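Local structure of beta-xylanase (Caldicellulosiruptor kristjanssonii, 7NWN) at residues Asn46-Tyr51 with Ala59-Met64; Val80-Asn85 with Ser173-Val178; Asp92-Phe97 with Phe164-Asn169. The protein probably binds plant polysaccharides through a family 9 carbohydrate-binding module that belongs to a larger xylan-degrading, multimodular enzyme. All coordinates share one frame; numbering follows the deposited sequence.

Contact 1. Residues Asn46-Tyr51 with Ala59-Met64; sequences NIPRIY and AKFKLM. With EDO (1,2-ethanediol), chain K.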
loop_
_atom_site.group_PDB
_atom_site.type_symbol
_atom_site.label_atom_id
_atom_site.label_comp_id
_atom_site.label_asym_id
_atom_site.label_seq_id
_atom_site.Cartn_x
_atom_site.Cartn_y
_atom_site.Cartn_z
ATOM N N ASN A 46 -0.668 7.519 -7.701
ATOM C CA ASN A 46 -1.129 6.421 -8.531
ATOM C C ASN A 46 -2.610 6.291 -8.244
ATOM O O ASN A 46 -2.995 6.448 -7.089
ATOM C CB ASN A 46 -0.413 5.132 -8.140
ATOM C CG ASN A 46 1.095 5.307 -8.237
ATOM O OD1 ASN A 46 1.649 5.415 -9.334
ATOM N ND2 ASN A 46 1.759 5.388 -7.098
ATOM N N ILE A 47 -3.420 6.151 -9.299
ATOM C CA ILE A 47 -4.875 6.142 -9.193
ATOM C C ILE A 47 -5.345 4.733 -9.550
ATOM O O ILE A 47 -5.293 4.319 -10.717
ATOM C CB ILE A 47 -5.526 7.142 -10.172
ATOM C CG1 ILE A 47 -4.912 8.553 -10.149
ATOM C CG2 ILE A 47 -7.041 7.116 -10.004
ATOM C CD1 ILE A 47 -5.198 9.375 -8.917
ATOM N N PRO A 48 -5.801 3.926 -8.579
ATOM C CA PRO A 48 -6.311 2.592 -8.918
ATOM C C PRO A 48 -7.670 2.809 -9.583
ATOM O O PRO A 48 -8.486 3.586 -9.082
ATOM C CB PRO A 48 -6.362 1.917 -7.552
ATOM C CG PRO A 48 -6.650 3.064 -6.602
ATOM C CD PRO A 48 -5.878 4.241 -7.146
ATOM N N ARG A 49 -7.881 2.157 -10.730
ATOM C CA ARG A 49 -9.097 2.391 -11.513
ATOM C C ARG A 49 -9.909 1.102 -11.752
ATOM O O ARG A 49 -10.829 1.110 -12.535
ATOM C CB ARG A 49 -8.688 3.015 -12.849
ATOM C CG ARG A 49 -8.296 4.473 -12.716
ATOM C CD ARG A 49 -7.639 4.875 -14.012
ATOM N NE ARG A 49 -6.895 6.118 -13.863
ATOM C CZ ARG A 49 -7.423 7.320 -13.635
ATOM N NH1 ARG A 49 -8.734 7.469 -13.505
ATOM N NH2 ARG A 49 -6.623 8.370 -13.537
ATOM N N ILE A 50 -9.579 -0.007 -11.096
ATOM C CA ILE A 50 -10.302 -1.269 -11.244
ATOM C C ILE A 50 -11.331 -1.361 -10.121
ATOM O O ILE A 50 -11.014 -1.715 -8.989
ATOM C CB ILE A 50 -9.314 -2.464 -11.247
ATOM C CG1 ILE A 50 -8.253 -2.321 -12.357
ATOM C CG2 ILE A 50 -10.015 -3.823 -11.216
ATOM C CD1 ILE A 50 -7.136 -3.365 -12.314
ATOM N N TYR A 51 -12.575 -1.044 -10.460
ATOM C CA TYR A 51 -13.677 -1.073 -9.524
ATOM C C TYR A 51 -14.461 -2.368 -9.736
ATOM O O TYR A 51 -14.764 -2.688 -10.868
ATOM C CB TYR A 51 -14.585 0.109 -9.856
ATOM C CG TYR A 51 -14.011 1.426 -9.415
ATOM C CD1 TYR A 51 -13.105 2.125 -10.196
ATOM C CD2 TYR A 51 -14.403 1.990 -8.212
ATOM C CE1 TYR A 51 -12.589 3.347 -9.785
ATOM C CE2 TYR A 51 -13.906 3.206 -7.790
ATOM C CZ TYR A 51 -12.984 3.874 -8.568
ATOM O OH TYR A 51 -12.513 5.053 -8.094
ATOM N N ALA A 59 -9.769 6.527 -4.526
ATOM C CA ALA A 59 -8.556 6.484 -3.739
ATOM C C ALA A 59 -7.369 6.825 -4.622
ATOM O O ALA A 59 -7.457 6.744 -5.846
ATOM C CB ALA A 59 -8.372 5.113 -3.126
ATOM N N LYS A 60 -6.257 7.153 -3.956
ATOM C CA LYS A 60 -4.981 7.341 -4.612
ATOM C C LYS A 60 -3.901 6.897 -3.636
ATOM O O LYS A 60 -4.148 6.761 -2.434
ATOM C CB LYS A 60 -4.855 8.804 -5.041
ATOM C CG LYS A 60 -5.271 9.827 -3.981
ATOM C CD LYS A 60 -5.204 11.281 -4.465
ATOM C CE LYS A 60 -5.799 12.344 -3.548
ATOM N NZ LYS A 60 -5.713 13.698 -4.169
ATOM N N PHE A 61 -2.702 6.654 -4.157
ATOM C CA PHE A 61 -1.616 6.306 -3.252
ATOM C C PHE A 61 -0.301 6.695 -3.909
ATOM O O PHE A 61 -0.232 6.780 -5.141
ATOM C CB PHE A 61 -1.678 4.824 -2.862
ATOM C CG PHE A 61 -1.329 3.894 -3.994
ATOM C CD1 PHE A 61 -2.305 3.457 -4.886
ATOM C CD2 PHE A 61 -0.013 3.465 -4.174
ATOM C CE1 PHE A 61 -1.970 2.619 -5.948
ATOM C CE2 PHE A 61 0.329 2.619 -5.230
ATOM C CZ PHE A 61 -0.647 2.200 -6.127
ATOM N N LYS A 62 0.708 6.905 -3.045
ATOM C CA LYS A 62 2.074 7.199 -3.449
ATOM C C LYS A 62 2.969 6.153 -2.806
ATOM O O LYS A 62 2.609 5.616 -1.756
ATOM C CB LYS A 62 2.459 8.589 -2.959
ATOM C CG LYS A 62 1.727 9.705 -3.702
ATOM C CD LYS A 62 2.104 11.110 -3.243
ATOM C CE LYS A 62 1.494 12.174 -4.151
ATOM N NZ LYS A 62 1.985 13.502 -3.796
ATOM N N LEU A 63 4.133 5.938 -3.417
ATOM C CA LEU A 63 5.074 4.939 -2.962
ATOM C C LEU A 63 6.410 5.631 -2.828
ATOM O O LEU A 63 6.680 6.571 -3.585
ATOM C CB LEU A 63 5.187 3.810 -4.013
ATOM C CG LEU A 63 3.976 2.885 -4.155
ATOM C CD1 LEU A 63 4.263 1.726 -5.142
ATOM C CD2 LEU A 63 3.553 2.331 -2.801
ATOM N N MET A 64 7.245 5.104 -1.924
ATOM C CA MET A 64 8.600 5.618 -1.749
ATOM C C MET A 64 9.396 4.463 -1.153
ATOM O O MET A 64 8.802 3.586 -0.526
ATOM C CB MET A 64 8.571 6.831 -0.806
ATOM C CG MET A 64 9.818 7.718 -0.851
ATOM S SD MET A 64 9.578 9.318 -0.009
ATOM C CE MET A 64 8.327 10.061 -1.020
HETATM C C1 EDO K . -0.256 5.738 -12.253
HETATM O O1 EDO K . 0.454 4.727 -11.606
HETATM C C2 EDO K . -1.713 5.543 -12.063
HETATM O O2 EDO K . -2.268 6.775 -11.752
HETATM O O HOH W 1 4.090 7.142 -6.272
HETATM O O HOH W 2 -10.094 5.174 -7.191
#
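A single antiparallel bridge between N46 and F61 fastens the run N46-Y51 to strand 58-66, one of the two outermost strands of the four-stranded sheet in this beta-sandwich module. The pair is hydrogen-bonded in both directions: N46 N gives a nearly straight bond to F61 O at 2.7 Å, and F61 N returns one to N46 O at 3.0 Å. The bridge sets N46 CB over one face of the F61 ring, 3.8 Å from the centroid, a CH-pi contact. CG, anti to the carbonyl carbon of N46 (chi1 -56°), swings the amide so that ND2 reaches back to F61 O in a weak bond. Asparagine suits this buried place because ND2 can serve both F61 O and, again weakly, a water that also accepts from L63 N. OD1 accepts from O1 of an ethanediol, probably a crystallisation additive, at 2.7 Å. P48, which has no N-H to leave without a partner, puts CD 3.2 Å from A59 O and near the edge of the F61 ring. Farther along, one water ties A59 N, P48 O and Y51 OH together. I47 CD1 lies alongside K60 CB at 3.9 Å. Strand 69-77 pairs with 59-64 along its length, I23 of strand 22-25 touches both N46 and F61, and P48 and Y51 rest on I181 of strand 177-182.

Contact 2. Residues Val80-Asn85 with Ser173-Val178; sequences VLNSAN and SSARRV. With CA (calcium ion), chain Q.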
loop_
_atom_site.group_PDB
_atom_site.type_symbol
_atom_site.label_atom_id
_atom_site.label_comp_id
_atom_site.label_asym_id
_atom_site.label_seq_id
_atom_site.Cartn_x
_atom_site.Cartn_y
_atom_site.Cartn_z
ATOM N N VAL A 80 -18.866 7.411 3.911
ATOM C CA VAL A 80 -19.377 6.613 5.022
ATOM C C VAL A 80 -18.311 5.610 5.455
ATOM O O VAL A 80 -18.018 4.696 4.725
ATOM C CB VAL A 80 -20.684 5.877 4.638
ATOM C CG1 VAL A 80 -21.225 5.056 5.804
ATOM C CG2 VAL A 80 -21.757 6.821 4.078
ATOM N N LEU A 81 -17.778 5.723 6.669
ATOM C CA LEU A 81 -16.794 4.765 7.147
ATOM C C LEU A 81 -17.467 3.774 8.079
ATOM O O LEU A 81 -18.141 4.152 9.029
ATOM C CB LEU A 81 -15.643 5.478 7.862
ATOM C CG LEU A 81 -14.935 6.524 6.990
ATOM C CD1 LEU A 81 -13.779 7.157 7.761
ATOM C CD2 LEU A 81 -14.464 5.889 5.670
ATOM N N ASN A 82 -17.222 2.492 7.819
ATOM C CA ASN A 82 -17.808 1.442 8.629
ATOM C C ASN A 82 -16.771 0.339 8.877
ATOM O O ASN A 82 -16.101 -0.100 7.959
ATOM C CB ASN A 82 -19.047 0.889 7.914
ATOM C CG ASN A 82 -19.777 -0.019 8.876
ATOM O OD1 ASN A 82 -19.328 -1.151 9.151
ATOM N ND2 ASN A 82 -20.853 0.506 9.455
ATOM N N SER A 83 -16.644 -0.069 10.117
ATOM C CA SER A 83 -15.784 -1.162 10.506
ATOM C C SER A 83 -16.511 -2.014 11.549
ATOM O O SER A 83 -15.838 -2.656 12.356
ATOM C CB SER A 83 -14.465 -0.676 11.092
ATOM O OG SER A 83 -14.641 0.315 12.098
ATOM N N ALA A 84 -17.852 -2.071 11.487
ATOM C CA ALA A 84 -18.597 -2.893 12.451
ATOM C C ALA A 84 -18.509 -4.412 12.165
ATOM O O ALA A 84 -18.547 -5.188 13.101
ATOM C CB ALA A 84 -20.015 -2.384 12.610
ATOM N N ASN A 85 -18.294 -4.852 10.907
ATOM C CA ASN A 85 -18.174 -6.281 10.581
ATOM C C ASN A 85 -16.929 -6.873 11.234
ATOM O O ASN A 85 -15.890 -6.236 11.209
ATOM C CB ASN A 85 -18.104 -6.498 9.062
ATOM C CG ASN A 85 -18.488 -7.899 8.615
ATOM O OD1 ASN A 85 -17.875 -8.891 9.019
ATOM N ND2 ASN A 85 -19.496 -7.984 7.769
ATOM N N SER A 173 -23.086 1.418 5.302
ATOM C CA SER A 173 -23.659 1.472 6.640
ATOM C C SER A 173 -24.336 0.162 7.032
ATOM O O SER A 173 -24.683 -0.001 8.200
ATOM C CB SER A 173 -24.597 2.635 6.811
ATOM O OG SER A 173 -25.609 2.584 5.837
ATOM N N SER A 174 -24.482 -0.791 6.090
ATOM C CA SER A 174 -24.901 -2.145 6.479
ATOM C C SER A 174 -23.753 -2.960 7.087
ATOM O O SER A 174 -23.951 -4.117 7.431
ATOM C CB SER A 174 -25.558 -2.888 5.332
ATOM O OG SER A 174 -24.584 -3.324 4.378
ATOM N N ALA A 175 -22.531 -2.397 7.210
ATOM C CA ALA A 175 -21.443 -3.128 7.856
ATOM C C ALA A 175 -20.980 -4.349 7.037
ATOM O O ALA A 175 -20.657 -5.404 7.586
ATOM C CB ALA A 175 -21.829 -3.490 9.268
ATOM N N ARG A 176 -20.959 -4.198 5.711
ATOM C CA ARG A 176 -20.497 -5.207 4.763
ATOM C C ARG A 176 -19.690 -4.496 3.681
ATOM O O ARG A 176 -20.039 -3.392 3.282
ATOM C CB ARG A 176 -21.694 -5.763 3.968
ATOM C CG ARG A 176 -22.365 -6.985 4.581
ATOM C CD ARG A 176 -23.682 -6.796 5.293
ATOM N NE ARG A 176 -24.596 -6.074 4.417
ATOM C CZ ARG A 176 -25.729 -6.570 3.905
ATOM N NH1 ARG A 176 -26.093 -7.811 4.191
ATOM N NH2 ARG A 176 -26.496 -5.804 3.134
ATOM N N ARG A 177 -18.736 -5.198 3.067
ATOM C CA ARG A 177 -18.087 -4.656 1.879
ATOM C C ARG A 177 -19.051 -4.696 0.694
ATOM O O ARG A 177 -19.667 -5.722 0.454
ATOM C CB ARG A 177 -16.793 -5.428 1.573
ATOM C CG ARG A 177 -16.103 -4.922 0.307
ATOM C CD ARG A 177 -14.693 -5.511 0.205
ATOM N NE ARG A 177 -14.848 -6.790 -0.470
ATOM C CZ ARG A 177 -13.879 -7.684 -0.673
ATOM N NH1 ARG A 177 -12.644 -7.461 -0.245
ATOM N NH2 ARG A 177 -14.171 -8.816 -1.287
ATOM N N VAL A 178 -19.143 -3.591 -0.049
ATOM C CA VAL A 178 -19.980 -3.486 -1.220
ATOM C C VAL A 178 -19.152 -3.254 -2.467
ATOM O O VAL A 178 -19.725 -3.309 -3.549
ATOM C CB VAL A 178 -21.090 -2.424 -1.076
ATOM C CG1 VAL A 178 -21.970 -2.766 0.118
ATOM C CG2 VAL A 178 -20.561 -1.000 -0.931
HETATM CA CA CA Q . -17.300 3.181 3.222
HETATM O O HOH W 3 -19.306 3.853 1.727
#
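The two backbones come closest at N85 and A175, whose CA atoms are 5.3 Å apart; no strand pairing joins 80-85 to 173-178, and the chain turns at A175 through a positive phi (68°). One hydrogen bond joins the loops: N85 ND2 gives its N-H to A175 O at 2.8 Å, the acceptor lying in the amide plane of N85 and the donor in the carbonyl plane of A175. CG of N85 stands opposite the backbone N (chi1 -159°), which carries the amide across to that carbonyl. N82 reaches over in the same way, its OD1 resting 3.2 Å from A175 CA while accepting from A84 N at 2.9 Å, a donor that sits well above the carbonyl plane. Were N82 replaced by alanine, A84 N would probably lose this acceptor, and the turn would be likely to shift, with a gap beside A175. The small side chains of A84 and A175 suit the close approach, their CB atoms meeting at 4.0 Å. V80 touches S173 through CG1, whereas its carbonyl oxygen binds the calcium ion at 2.2 Å, with D78, D92 and A171 completing the protein ligands. The N82-A84 bond defines an Asx turn, here part of a surface loop that begins at a calcium site.

Contact 3. Residues Asp92-Phe97 with Phe164-Asn169; sequences DSVEIF and FEFQVN. With CA (calcium ion), chain Q.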
loop_
_atom_site.group_PDB
_atom_site.type_symbol
_atom_site.label_atom_id
_atom_site.label_comp_id
_atom_site.label_asym_id
_atom_site.label_seq_id
_atom_site.Cartn_x
_atom_site.Cartn_y
_atom_site.Cartn_z
ATOM N N ASP A 92 -14.036 -0.809 5.983
ATOM C CA ASP A 92 -13.351 0.139 5.121
ATOM C C ASP A 92 -11.852 0.094 5.478
ATOM O O ASP A 92 -11.507 0.337 6.615
ATOM C CB ASP A 92 -13.875 1.543 5.373
ATOM C CG ASP A 92 -15.190 1.836 4.652
ATOM O OD1 ASP A 92 -15.274 1.619 3.432
ATOM O OD2 ASP A 92 -16.112 2.271 5.314
ATOM N N SER A 93 -11.007 -0.264 4.513
ATOM C CA SER A 93 -9.649 -0.690 4.800
ATOM C C SER A 93 -8.868 -0.620 3.495
ATOM O O SER A 93 -9.468 -0.525 2.418
ATOM C CB SER A 93 -9.620 -2.083 5.442
ATOM O OG SER A 93 -10.254 -3.020 4.613
ATOM N N VAL A 94 -7.539 -0.576 3.610
ATOM C CA VAL A 94 -6.703 -0.701 2.432
ATOM C C VAL A 94 -5.834 -1.960 2.594
ATOM O O VAL A 94 -5.532 -2.349 3.701
ATOM C CB VAL A 94 -5.840 0.552 2.154
ATOM C CG1 VAL A 94 -6.651 1.839 2.043
ATOM C CG2 VAL A 94 -4.714 0.692 3.125
ATOM N N GLU A 95 -5.448 -2.596 1.483
ATOM C CA GLU A 95 -4.603 -3.786 1.559
ATOM C C GLU A 95 -3.409 -3.566 0.634
ATOM O O GLU A 95 -3.536 -2.931 -0.423
ATOM C CB GLU A 95 -5.368 -4.982 1.001
ATOM C CG GLU A 95 -6.605 -5.336 1.824
ATOM C CD GLU A 95 -7.338 -6.584 1.413
ATOM O OE1 GLU A 95 -6.847 -7.310 0.511
ATOM O OE2 GLU A 95 -8.408 -6.840 1.983
ATOM N N ILE A 96 -2.257 -4.070 1.092
ATOM C CA ILE A 96 -0.983 -3.918 0.399
ATOM C C ILE A 96 -0.438 -5.335 0.236
ATOM O O ILE A 96 -0.404 -6.075 1.200
ATOM C CB ILE A 96 -0.012 -3.000 1.198
ATOM C CG1 ILE A 96 -0.592 -1.571 1.266
ATOM C CG2 ILE A 96 1.390 -2.945 0.552
ATOM C CD1 ILE A 96 -0.053 -0.802 2.462
ATOM N N PHE A 97 -0.041 -5.663 -0.986
ATOM C CA PHE A 97 0.525 -6.956 -1.333
ATOM C C PHE A 97 1.942 -6.718 -1.856
ATOM O O PHE A 97 2.135 -5.781 -2.628
ATOM C CB PHE A 97 -0.306 -7.538 -2.482
ATOM C CG PHE A 97 -1.809 -7.663 -2.268
ATOM C CD1 PHE A 97 -2.641 -6.551 -2.348
ATOM C CD2 PHE A 97 -2.385 -8.912 -2.032
ATOM C CE1 PHE A 97 -4.022 -6.682 -2.234
ATOM C CE2 PHE A 97 -3.770 -9.061 -1.923
ATOM C CZ PHE A 97 -4.581 -7.941 -2.025
ATOM N N PHE A 164 3.796 -5.961 -6.651
ATOM C CA PHE A 164 3.048 -5.133 -5.719
ATOM C C PHE A 164 1.590 -5.113 -6.165
ATOM O O PHE A 164 1.324 -4.981 -7.357
ATOM C CB PHE A 164 3.666 -3.724 -5.751
ATOM C CG PHE A 164 2.934 -2.679 -4.957
ATOM C CD1 PHE A 164 3.145 -2.576 -3.587
ATOM C CD2 PHE A 164 2.026 -1.841 -5.571
ATOM C CE1 PHE A 164 2.437 -1.637 -2.855
ATOM C CE2 PHE A 164 1.296 -0.926 -4.816
ATOM C CZ PHE A 164 1.533 -0.814 -3.478
ATOM N N GLU A 165 0.666 -5.072 -5.196
ATOM C CA GLU A 165 -0.727 -4.717 -5.458
ATOM C C GLU A 165 -1.223 -3.797 -4.322
ATOM O O GLU A 165 -0.700 -3.856 -3.214
ATOM C CB GLU A 165 -1.581 -6.000 -5.629
ATOM C CG GLU A 165 -3.106 -5.807 -5.773
ATOM C CD GLU A 165 -3.620 -4.981 -6.946
ATOM O OE1 GLU A 165 -2.990 -3.943 -7.325
ATOM O OE2 GLU A 165 -4.678 -5.355 -7.510
ATOM N N PHE A 166 -2.225 -2.969 -4.649
ATOM C CA PHE A 166 -2.950 -2.081 -3.757
ATOM C C PHE A 166 -4.459 -2.317 -3.966
ATOM O O PHE A 166 -4.938 -2.340 -5.097
ATOM C CB PHE A 166 -2.564 -0.625 -4.055
ATOM C CG PHE A 166 -3.251 0.375 -3.160
ATOM C CD1 PHE A 166 -2.835 0.583 -1.848
ATOM C CD2 PHE A 166 -4.377 1.055 -3.626
ATOM C CE1 PHE A 166 -3.521 1.473 -1.033
ATOM C CE2 PHE A 166 -5.059 1.937 -2.802
ATOM C CZ PHE A 166 -4.625 2.135 -1.507
ATOM N N GLN A 167 -5.197 -2.440 -2.862
ATOM C CA GLN A 167 -6.647 -2.598 -2.878
ATOM C C GLN A 167 -7.307 -1.738 -1.779
ATOM O O GLN A 167 -6.805 -1.631 -0.664
ATOM C CB GLN A 167 -6.998 -4.059 -2.583
ATOM C CG GLN A 167 -8.477 -4.369 -2.833
ATOM C CD GLN A 167 -8.697 -5.861 -2.699
ATOM O OE1 GLN A 167 -8.140 -6.681 -3.447
ATOM N NE2 GLN A 167 -9.498 -6.221 -1.717
ATOM N N VAL A 168 -8.486 -1.183 -2.111
ATOM C CA VAL A 168 -9.343 -0.568 -1.117
ATOM C C VAL A 168 -10.581 -1.446 -1.004
ATOM O O VAL A 168 -11.187 -1.756 -2.019
ATOM C CB VAL A 168 -9.748 0.831 -1.596
ATOM C CG1 VAL A 168 -10.829 1.483 -0.718
ATOM C CG2 VAL A 168 -8.521 1.727 -1.752
ATOM N N ASN A 169 -10.969 -1.763 0.219
ATOM C CA ASN A 169 -12.270 -2.353 0.531
ATOM C C ASN A 169 -13.213 -1.228 0.973
ATOM O O ASN A 169 -12.899 -0.492 1.921
ATOM C CB ASN A 169 -12.103 -3.317 1.688
ATOM C CG ASN A 169 -11.126 -4.429 1.316
ATOM O OD1 ASN A 169 -11.189 -4.979 0.206
ATOM N ND2 ASN A 169 -10.256 -4.799 2.247
HETATM CA CA CA Q . -17.300 3.181 3.222
HETATM O O HOH W 3 -19.306 3.853 1.727
#
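Just ahead of the strand, D92 CA makes a CA-H...O contact with N169 O, while OD1 and OD2 of D92 each bind the calcium ion at 2.6 Å; OD2 also accepts from N82 N. S93 forms a hydrogen-bonded pair with N169, and its OG, placed between the backbone N and carbonyl carbon (chi1 57°), accepts from N169 ND2 at 3.0 Å and is also hydrogen-bonded to Q91 O. V94 turns to the face with I96, F166 and V168, opposite S93, E95 and F97, and its CB meets F166 CE1 at 4.0 Å. E95 N bonds Q167 O, and its extended side chain brings OE2 2.8 Å from N169 ND2, a bond in the asparagine's amide plane but above the carboxylate plane. Both N-H groups of that amide are thus used, while OD1 takes Q167 NE2; R116 forms a salt bridge with E95 OE2 and H114 bonds OE1, which probably help to offset the charge of the buried carboxylate. I96 packs CG2 on F164 CE1 at 3.8 Å. F97 lays its ring alongside the aliphatic part of E165, CD1 being 3.5 Å from E165 CB. Strand 93-99 is flanked by 112-118 on its other edge, 177-182 borders 161-171, and strand 143-151 of the opposing sheet covers V94 and I96.

In the fold
Contacts 1 and 3 are buried and contact 2 lies at the surface, its centre about 21 Å from the centre of the chain. Contact 3 is regular strand pairing in the larger sheet, whereas contact 1 is a lone bridge onto the smaller one; the two meet where the F61 ring stacks on F166 and A59 and L63 pack on V168 and F164, joining the sheets of the sandwich. Contact 2 relies mainly on asparagine amides and loop carbonyls, with little apolar packing. It shares a calcium ion with contact 3, through V80 and D92, and R177 reaches N169. Ion binding thus probably helps to anchor the loop next to the start of strand 93-99.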